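Long-range contacts in importin subunit beta-1 (Saccharomyces cerevisiae, PDB 5OWU), which carries proteins into the nucleus together with importin alpha, the subunit that recognises the classical nuclear localization signal of the cargo: residues A[550-554]-A[601-605]; A[615-620]-A[654-659]; A[622-627]-A[661-666]. One frame throughout, in Å; residues are numbered along the deposited sequence.

Interaction 1 of 3, residues A[550-554]-A[601-605]; sequences LGQTM and LFFRL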
loop_
_atom_site.group_PDB
_atom_site.type_symbol
_atom_site.label_atom_id
_atom_site.label_comp_id
_atom_site.label_asym_id
_atom_site.label_seq_id
_atom_site.Cartn_x
_atom_site.Cartn_y
_atom_site.Cartn_z
ATOM N N LEU A 550 4.776 24.866 -22.340
ATOM C CA LEU A 550 3.620 24.169 -22.879
ATOM C C LEU A 550 3.481 24.482 -24.362
ATOM O O LEU A 550 3.362 23.574 -25.196
ATOM C CB LEU A 550 2.359 24.559 -22.104
ATOM C CG LEU A 550 1.060 23.835 -22.461
ATOM C CD1 LEU A 550 1.213 22.336 -22.285
ATOM C CD2 LEU A 550 -0.105 24.370 -21.620
ATOM N N GLY A 551 3.562 25.769 -24.714
ATOM C CA GLY A 551 3.501 26.148 -26.115
ATOM C C GLY A 551 4.497 25.372 -26.943
ATOM O O GLY A 551 4.159 24.834 -28.002
ATOM N N GLN A 552 5.726 25.254 -26.442
ATOM C CA GLN A 552 6.761 24.581 -27.211
ATOM C C GLN A 552 6.368 23.141 -27.491
ATOM O O GLN A 552 6.485 22.662 -28.628
ATOM C CB GLN A 552 8.089 24.652 -26.462
ATOM C CG GLN A 552 9.250 24.073 -27.221
ATOM C CD GLN A 552 10.489 23.987 -26.368
ATOM O OE1 GLN A 552 10.779 22.944 -25.778
ATOM N NE2 GLN A 552 11.221 25.088 -26.285
ATOM N N THR A 553 5.858 22.438 -26.473
ATOM C CA THR A 553 5.518 21.038 -26.695
ATOM C C THR A 553 4.396 20.917 -27.707
ATOM O O THR A 553 4.298 19.907 -28.418
ATOM C CB THR A 553 5.121 20.345 -25.388
ATOM O OG1 THR A 553 3.909 20.917 -24.875
ATOM C CG2 THR A 553 6.243 20.451 -24.351
ATOM N N MET A 554 3.555 21.935 -27.808
ATOM C CA MET A 554 2.435 21.852 -28.723
ATOM C C MET A 554 2.821 22.252 -30.137
ATOM O O MET A 554 1.969 22.215 -31.030
ATOM C CB MET A 554 1.288 22.706 -28.194
ATOM C CG MET A 554 0.715 22.143 -26.885
ATOM S SD MET A 554 -0.511 23.245 -26.140
ATOM C CE MET A 554 0.514 24.642 -25.817
ATOM N N LEU A 601 -5.170 27.142 -25.213
ATOM C CA LEU A 601 -4.278 25.991 -25.239
ATOM C C LEU A 601 -4.975 24.747 -24.708
ATOM O O LEU A 601 -4.892 23.665 -25.308
ATOM C CB LEU A 601 -3.022 26.309 -24.430
ATOM C CG LEU A 601 -2.207 27.483 -24.956
ATOM C CD1 LEU A 601 -1.028 27.773 -24.015
ATOM C CD2 LEU A 601 -1.757 27.215 -26.395
ATOM N N PHE A 602 -5.712 24.890 -23.605
ATOM C CA PHE A 602 -6.306 23.713 -22.983
ATOM C C PHE A 602 -7.310 23.059 -23.923
ATOM O O PHE A 602 -7.248 21.848 -24.173
ATOM C CB PHE A 602 -6.946 24.099 -21.647
ATOM C CG PHE A 602 -5.955 24.594 -20.612
ATOM C CD1 PHE A 602 -4.618 24.213 -20.661
ATOM C CD2 PHE A 602 -6.361 25.439 -19.593
ATOM C CE1 PHE A 602 -3.712 24.670 -19.719
ATOM C CE2 PHE A 602 -5.455 25.897 -18.644
ATOM C CZ PHE A 602 -4.131 25.509 -18.707
ATOM N N PHE A 603 -8.209 23.852 -24.503
ATOM C CA PHE A 603 -9.119 23.299 -25.496
ATOM C C PHE A 603 -8.353 22.621 -26.622
ATOM O O PHE A 603 -8.700 21.507 -27.032
ATOM C CB PHE A 603 -10.040 24.394 -26.035
ATOM C CG PHE A 603 -11.096 24.822 -25.061
ATOM C CD1 PHE A 603 -11.856 23.879 -24.393
ATOM C CD2 PHE A 603 -11.311 26.164 -24.790
ATOM C CE1 PHE A 603 -12.824 24.265 -23.485
ATOM C CE2 PHE A 603 -12.280 26.553 -23.883
ATOM C CZ PHE A 603 -13.035 25.602 -23.232
ATOM N N ARG A 604 -7.280 23.249 -27.110
ATOM C CA ARG A 604 -6.503 22.600 -28.157
ATOM C C ARG A 604 -6.008 21.244 -27.678
ATOM O O ARG A 604 -6.184 20.225 -28.361
ATOM C CB ARG A 604 -5.350 23.504 -28.597
ATOM C CG ARG A 604 -5.808 24.653 -29.491
ATOM C CD ARG A 604 -4.724 25.692 -29.684
ATOM N NE ARG A 604 -3.508 25.118 -30.247
ATOM C CZ ARG A 604 -2.345 25.758 -30.322
ATOM N NH1 ARG A 604 -2.233 26.998 -29.864
ATOM N NH2 ARG A 604 -1.287 25.154 -30.846
ATOM N N LEU A 605 -5.458 21.198 -26.460
ATOM C CA LEU A 605 -4.998 19.925 -25.921
ATOM C C LEU A 605 -6.139 18.927 -25.826
ATOM O O LEU A 605 -5.941 17.725 -26.037
ATOM C CB LEU A 605 -4.357 20.143 -24.552
ATOM C CG LEU A 605 -3.010 20.860 -24.593
ATOM C CD1 LEU A 605 -2.622 21.328 -23.201
ATOM C CD2 LEU A 605 -1.937 19.948 -25.168
#
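Met554 lays its thioether across two leucines of the facing helix, meeting both side chains at roughly a right angle. Its terminal methyl CE presses on Leu601 CD2 at 3.5 Å, tighter than carbon atoms usually pack, while the sulfur SD rests on Leu605 CD2 at 3.7 Å. A bend about the last bond (chi3 -63°) turns CE off the line of the chain and onto Leu601, so that one side chain serves two partners a helical turn apart. Leu550 supplies the rest of the apolar surface. Its CD1 meets Leu605 CD1 tip to tip at 4.1 Å, and its CD2 comes obliquely against Phe602 CE1, also at 4.1 Å. With an alanine here instead of Met554, Leu601 and Leu605 would probably lose the thioether that spans them, and a gap would open between the helices. No hydrogen bond crosses the contact; the polar order lies within 550-554, where Leu550 O accepts both Met554 N and Thr553 OG1, the hydroxyl at 2.7 Å and on a carbonyl lone pair. The same hydroxyl is also bonded to Gln573. The contact joins HEAT 13 to HEAT 14 at the C-terminal end of helix 536-553. Leu550 also packs on Ile576 of helix 563-586, and Phe602 and Leu605 on Val618 of helix 615-629.

Interaction 2 of 3, residues A[615-620]-A[654-659]; sequences EDDVFY and PVSITA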
loop_
_atom_site.group_PDB
_atom_site.type_symbol
_atom_site.label_atom_id
_atom_site.label_comp_id
_atom_site.label_asym_id
_atom_site.label_seq_id
_atom_site.Cartn_x
_atom_site.Cartn_y
_atom_site.Cartn_z
ATOM N N GLU A 615 -5.744 14.318 -20.850
ATOM C CA GLU A 615 -6.938 15.092 -20.518
ATOM C C GLU A 615 -7.117 15.227 -19.012
ATOM O O GLU A 615 -7.698 16.207 -18.544
ATOM C CB GLU A 615 -8.188 14.470 -21.152
ATOM C CG GLU A 615 -8.506 13.050 -20.716
ATOM C CD GLU A 615 -9.830 12.542 -21.280
ATOM O OE1 GLU A 615 -10.641 13.363 -21.769
ATOM O OE2 GLU A 615 -10.057 11.316 -21.231
ATOM N N ASP A 616 -6.640 14.253 -18.240
ATOM C CA ASP A 616 -6.715 14.350 -16.787
ATOM C C ASP A 616 -5.933 15.560 -16.276
ATOM O O ASP A 616 -6.451 16.373 -15.494
ATOM C CB ASP A 616 -6.186 13.055 -16.170
ATOM C CG ASP A 616 -6.584 12.894 -14.723
ATOM O OD1 ASP A 616 -7.776 13.104 -14.410
ATOM O OD2 ASP A 616 -5.706 12.555 -13.899
ATOM N N ASP A 617 -4.679 15.699 -16.716
ATOM C CA ASP A 617 -3.867 16.841 -16.309
ATOM C C ASP A 617 -4.413 18.153 -16.866
ATOM O O ASP A 617 -4.287 19.206 -16.219
ATOM C CB ASP A 617 -2.426 16.616 -16.750
ATOM C CG ASP A 617 -1.820 15.375 -16.116
ATOM O OD1 ASP A 617 -1.998 15.184 -14.893
ATOM O OD2 ASP A 617 -1.196 14.580 -16.843
ATOM N N VAL A 618 -5.036 18.111 -18.047
ATOM C CA VAL A 618 -5.670 19.310 -18.583
ATOM C C VAL A 618 -6.835 19.722 -17.700
ATOM O O VAL A 618 -7.030 20.906 -17.418
ATOM C CB VAL A 618 -6.124 19.085 -20.037
ATOM C CG1 VAL A 618 -6.873 20.306 -20.552
ATOM C CG2 VAL A 618 -4.930 18.782 -20.933
ATOM N N PHE A 619 -7.633 18.753 -17.262
ATOM C CA PHE A 619 -8.754 19.050 -16.381
ATOM C C PHE A 619 -8.270 19.604 -15.052
ATOM O O PHE A 619 -8.901 20.498 -14.484
ATOM C CB PHE A 619 -9.594 17.793 -16.165
ATOM C CG PHE A 619 -10.731 17.661 -17.128
ATOM C CD1 PHE A 619 -10.497 17.410 -18.468
ATOM C CD2 PHE A 619 -12.037 17.794 -16.692
ATOM C CE1 PHE A 619 -11.555 17.297 -19.360
ATOM C CE2 PHE A 619 -13.092 17.675 -17.574
ATOM C CZ PHE A 619 -12.850 17.428 -18.910
ATOM N N TYR A 620 -7.161 19.072 -14.529
ATOM C CA TYR A 620 -6.585 19.630 -13.308
ATOM C C TYR A 620 -6.220 21.097 -13.500
ATOM O O TYR A 620 -6.481 21.935 -12.623
ATOM C CB TYR A 620 -5.354 18.818 -12.886
ATOM C CG TYR A 620 -5.669 17.557 -12.098
ATOM C CD1 TYR A 620 -6.497 17.601 -10.981
ATOM C CD2 TYR A 620 -5.139 16.326 -12.468
ATOM C CE1 TYR A 620 -6.788 16.459 -10.257
ATOM C CE2 TYR A 620 -5.427 15.175 -11.747
ATOM C CZ TYR A 620 -6.254 15.249 -10.646
ATOM O OH TYR A 620 -6.547 14.115 -9.925
ATOM N N PRO A 654 -10.093 7.617 -15.094
ATOM C CA PRO A 654 -9.835 8.544 -13.979
ATOM C C PRO A 654 -10.224 9.982 -14.281
ATOM O O PRO A 654 -10.256 10.804 -13.355
ATOM C CB PRO A 654 -8.323 8.412 -13.758
ATOM C CG PRO A 654 -7.789 7.981 -15.075
ATOM C CD PRO A 654 -8.843 7.092 -15.669
ATOM N N VAL A 655 -10.534 10.307 -15.537
ATOM C CA VAL A 655 -10.916 11.672 -15.887
ATOM C C VAL A 655 -12.199 12.080 -15.173
ATOM O O VAL A 655 -12.425 13.270 -14.918
ATOM C CB VAL A 655 -11.055 11.800 -17.420
ATOM C CG1 VAL A 655 -12.320 11.103 -17.913
ATOM C CG2 VAL A 655 -11.035 13.259 -17.847
ATOM N N SER A 656 -13.060 11.115 -14.840
ATOM C CA SER A 656 -14.317 11.450 -14.176
ATOM C C SER A 656 -14.069 11.945 -12.756
ATOM O O SER A 656 -14.756 12.858 -12.282
ATOM C CB SER A 656 -15.250 10.239 -14.168
ATOM O OG SER A 656 -14.691 9.166 -13.425
ATOM N N ILE A 657 -13.087 11.360 -12.067
ATOM C CA ILE A 657 -12.709 11.834 -10.738
ATOM C C ILE A 657 -12.291 13.295 -10.804
ATOM O O ILE A 657 -12.716 14.129 -9.992
ATOM C CB ILE A 657 -11.575 10.972 -10.156
ATOM C CG1 ILE A 657 -11.923 9.479 -10.203
ATOM C CG2 ILE A 657 -11.242 11.426 -8.727
ATOM C CD1 ILE A 657 -13.013 9.086 -9.286
ATOM N N THR A 658 -11.428 13.621 -11.767
ATOM C CA THR A 658 -10.926 14.981 -11.879
ATOM C C THR A 658 -12.030 15.940 -12.298
ATOM O O THR A 658 -12.043 17.095 -11.860
ATOM C CB THR A 658 -9.758 15.015 -12.863
ATOM O OG1 THR A 658 -8.790 14.028 -12.476
ATOM C CG2 THR A 658 -9.097 16.381 -12.869
ATOM N N ALA A 659 -12.972 15.477 -13.121
ATOM C CA ALA A 659 -14.120 16.305 -13.471
ATOM C C ALA A 659 -14.984 16.592 -12.242
ATOM O O ALA A 659 -15.473 17.720 -12.057
ATOM C CB ALA A 659 -14.930 15.622 -14.578
#
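Asp616 and Thr658 are joined by a hydrogen bond, with Thr658 OG1 donating to Asp616 OD1; the modelled separation of 2.4 Å is too short to be taken at face value. The carboxylate gets there because Asp616 CG stands opposite its own backbone N (chi1 -163°), which swings the group out from the helix toward the threonine. Thr658 uses both of its branches. OG1 lies beside the backbone N and faces Asp616, while CG2 is sent over the ring of Tyr620. That methyl sits above the middle of the ring, 3.5 Å from the centroid and 14° off the normal, a CH-pi contact in one of the two conformers of Tyr620. Thr658 CG2 also touches Phe619 CB at 3.6 Å, so the methyl meets both the Tyr620 ring and the CB of Phe619.

The two helices run almost parallel, at 5° with their axes 9.1 Å apart, as expected of equivalent helices in successive HEAT repeats, here HEAT 14 and HEAT 15 of the superhelical solenoid. Near their N-terminal ends, Val655 CG2 touches Glu615 CD at 3.7 Å, the two side chains crossing at about a right angle. This same methyl lies over one face of the Phe619 ring, offset toward the rim, and Ala659 CB approaches the ring obliquely, 4.1 Å from Phe619 CE2. Farther in, Phe619 meets the ring of Phe640 and touches Ala647 of helix 637-649; both Val618 and Phe619 pack on Leu606 of helix 595-607.

Interaction 3 of 3, residues A[622-627]-A[661-666]; sequences ISALAA and GFIADI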
loop_
_atom_site.group_PDB
_atom_site.type_symbol
_atom_site.label_atom_id
_atom_site.label_comp_id
_atom_site.label_asym_id
_atom_site.label_seq_id
_atom_site.Cartn_x
_atom_site.Cartn_y
_atom_site.Cartn_z
ATOM N N ILE A 622 -7.473 23.199 -15.807
ATOM C CA ILE A 622 -8.703 23.958 -16.007
ATOM C C ILE A 622 -9.369 24.218 -14.666
ATOM O O ILE A 622 -9.836 25.326 -14.388
ATOM C CB ILE A 622 -9.642 23.213 -16.974
ATOM C CG1 ILE A 622 -9.036 23.200 -18.383
ATOM C CG2 ILE A 622 -11.031 23.852 -16.977
ATOM C CD1 ILE A 622 -9.815 22.389 -19.381
ATOM N N SER A 623 -9.406 23.203 -13.807
ATOM C CA SER A 623 -9.979 23.377 -12.479
ATOM C C SER A 623 -9.237 24.453 -11.700
ATOM O O SER A 623 -9.866 25.300 -11.058
ATOM C CB SER A 623 -9.955 22.053 -11.721
ATOM O OG SER A 623 -10.722 21.079 -12.401
ATOM N N ALA A 624 -7.898 24.440 -11.743
ATOM C CA ALA A 624 -7.144 25.485 -11.054
ATOM C C ALA A 624 -7.487 26.864 -11.604
ATOM O O ALA A 624 -7.679 27.819 -10.841
ATOM C CB ALA A 624 -5.642 25.222 -11.177
ATOM N N LEU A 625 -7.558 26.991 -12.931
ATOM C CA LEU A 625 -7.917 28.275 -13.525
ATOM C C LEU A 625 -9.311 28.725 -13.086
ATOM O O LEU A 625 -9.512 29.896 -12.748
ATOM C CB LEU A 625 -7.830 28.193 -15.050
ATOM C CG LEU A 625 -8.000 29.515 -15.801
ATOM C CD1 LEU A 625 -6.962 30.510 -15.368
ATOM C CD2 LEU A 625 -7.921 29.312 -17.303
ATOM N N ALA A 626 -10.284 27.815 -13.080
ATOM C CA ALA A 626 -11.622 28.158 -12.594
ATOM C C ALA A 626 -11.576 28.641 -11.148
ATOM O O ALA A 626 -12.150 29.685 -10.809
ATOM C CB ALA A 626 -12.550 26.949 -12.720
ATOM N N ALA A 627 -10.891 27.892 -10.282
ATOM C CA ALA A 627 -10.766 28.299 -8.888
ATOM C C ALA A 627 -10.173 29.697 -8.774
ATOM O O ALA A 627 -10.612 30.498 -7.941
ATOM C CB ALA A 627 -9.910 27.291 -8.117
ATOM N N GLY A 661 -13.691 16.857 -9.412
ATOM C CA GLY A 661 -12.880 17.878 -8.766
ATOM C C GLY A 661 -13.108 19.259 -9.344
ATOM O O GLY A 661 -12.997 20.265 -8.632
ATOM N N PHE A 662 -13.416 19.335 -10.639
ATOM C CA PHE A 662 -13.841 20.604 -11.219
ATOM C C PHE A 662 -15.118 21.097 -10.556
ATOM O O PHE A 662 -15.227 22.272 -10.180
ATOM C CB PHE A 662 -14.057 20.460 -12.724
ATOM C CG PHE A 662 -14.582 21.708 -13.378
ATOM C CD1 PHE A 662 -13.719 22.714 -13.769
ATOM C CD2 PHE A 662 -15.937 21.877 -13.590
ATOM C CE1 PHE A 662 -14.197 23.867 -14.370
ATOM C CE2 PHE A 662 -16.423 23.029 -14.187
ATOM C CZ PHE A 662 -15.551 24.025 -14.576
ATOM N N ILE A 663 -16.107 20.210 -10.410
ATOM C CA ILE A 663 -17.335 20.613 -9.726
ATOM C C ILE A 663 -17.011 21.127 -8.326
ATOM O O ILE A 663 -17.525 22.167 -7.893
ATOM C CB ILE A 663 -18.345 19.451 -9.691
ATOM C CG1 ILE A 663 -18.693 19.007 -11.110
ATOM C CG2 ILE A 663 -19.624 19.877 -8.955
ATOM C CD1 ILE A 663 -19.537 17.747 -11.176
ATOM N N ALA A 664 -16.137 20.417 -7.604
ATOM C CA ALA A 664 -15.738 20.864 -6.272
ATOM C C ALA A 664 -15.157 22.269 -6.316
ATOM O O ALA A 664 -15.487 23.111 -5.473
ATOM C CB ALA A 664 -14.721 19.894 -5.668
ATOM N N ASP A 665 -14.296 22.548 -7.296
ATOM C CA ASP A 665 -13.686 23.871 -7.376
ATOM C C ASP A 665 -14.721 24.953 -7.667
ATOM O O ASP A 665 -14.757 25.980 -6.981
ATOM C CB ASP A 665 -12.585 23.885 -8.436
ATOM C CG ASP A 665 -11.254 23.443 -7.883
ATOM O OD1 ASP A 665 -10.903 23.907 -6.777
ATOM O OD2 ASP A 665 -10.569 22.623 -8.535
ATOM N N ILE A 666 -15.577 24.749 -8.673
ATOM C CA ILE A 666 -16.480 25.839 -9.042
ATOM C C ILE A 666 -17.544 26.049 -7.972
ATOM O O ILE A 666 -18.046 27.167 -7.802
ATOM C CB ILE A 666 -17.122 25.618 -10.428
ATOM C CG1 ILE A 666 -17.966 24.346 -10.467
ATOM C CG2 ILE A 666 -16.054 25.590 -11.521
ATOM C CD1 ILE A 666 -18.953 24.329 -11.608
#
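The ring of Phe662 brings its edge to Ser623, whose OG lies in the ring plane, 3.7 Å from Phe662 CD1, while one face is covered from within its own helix by Ile666 CG2, offset toward the rim. The same Ile666 methyl touches Ala626 CB at 3.9 Å across the contact. At the end of the ring that reaches the neighbouring helix, Phe662 CE1 is approached obliquely by Ala626 CB, again at 3.9 Å, and by Ile622 CG2 at 4.1 Å. With CG set opposite the backbone N (chi1 176°), the ring is directed to where Ile622 and Ala626 reach it. It also meets Phe640 edge-to-face.

The carboxylate of Asp665, the other flat group, lies beside the two small residues a turn apart on helix 615-629. Its OD2 comes within 3.3 Å of Ser623 CB, and OD1 is 3.8 Å from Ala627 CB. The two helices are close to parallel, at 8° with axes 8.8 Å apart, and Ser623 and Phe662 have the nearest CA atoms, 4.9 Å apart. The small Ser623, Ala626 and Ala627 of HEAT 14 probably permit this close approach of HEAT 15.

No hydrogen bond spans the two segments. Ser623 OG bonds instead to Phe619 O of its own helix, which satisfies a hydroxyl set against a phenyl edge. Asp665 OD2 forms a salt bridge with Arg585 of helix 563-586, whose side chain also touches Ser623 and Ala627. The carboxylate is therefore probably kept ionised beside its alanine and serine neighbours, and this charge on HEAT 15 is paired with an arginine of HEAT 13, two repeats away.

Overall arrangement
All three contacts join successive HEAT repeats. Interaction 1 ties HEAT 13 to HEAT 14, whereas interactions 2 and 3 hold the same pair of parallel helices, 615-629 and 655-669, the centres of the two contacts lying about 11 Å apart. Interactions 1 and 2 are partly buried and interaction 3 is buried. Their chemistry differs: interaction 1 is mainly apolar, with no hydrogen bond between its segments, interaction 2 has a direct polar link near the helix starts beside exposed Tyr620, and interaction 3 packs small residues and sends its polar groups to other partners. Interaction 1 touches both others through Phe602, which meets Val618 and Ile622, connecting the two layers of HEAT 14.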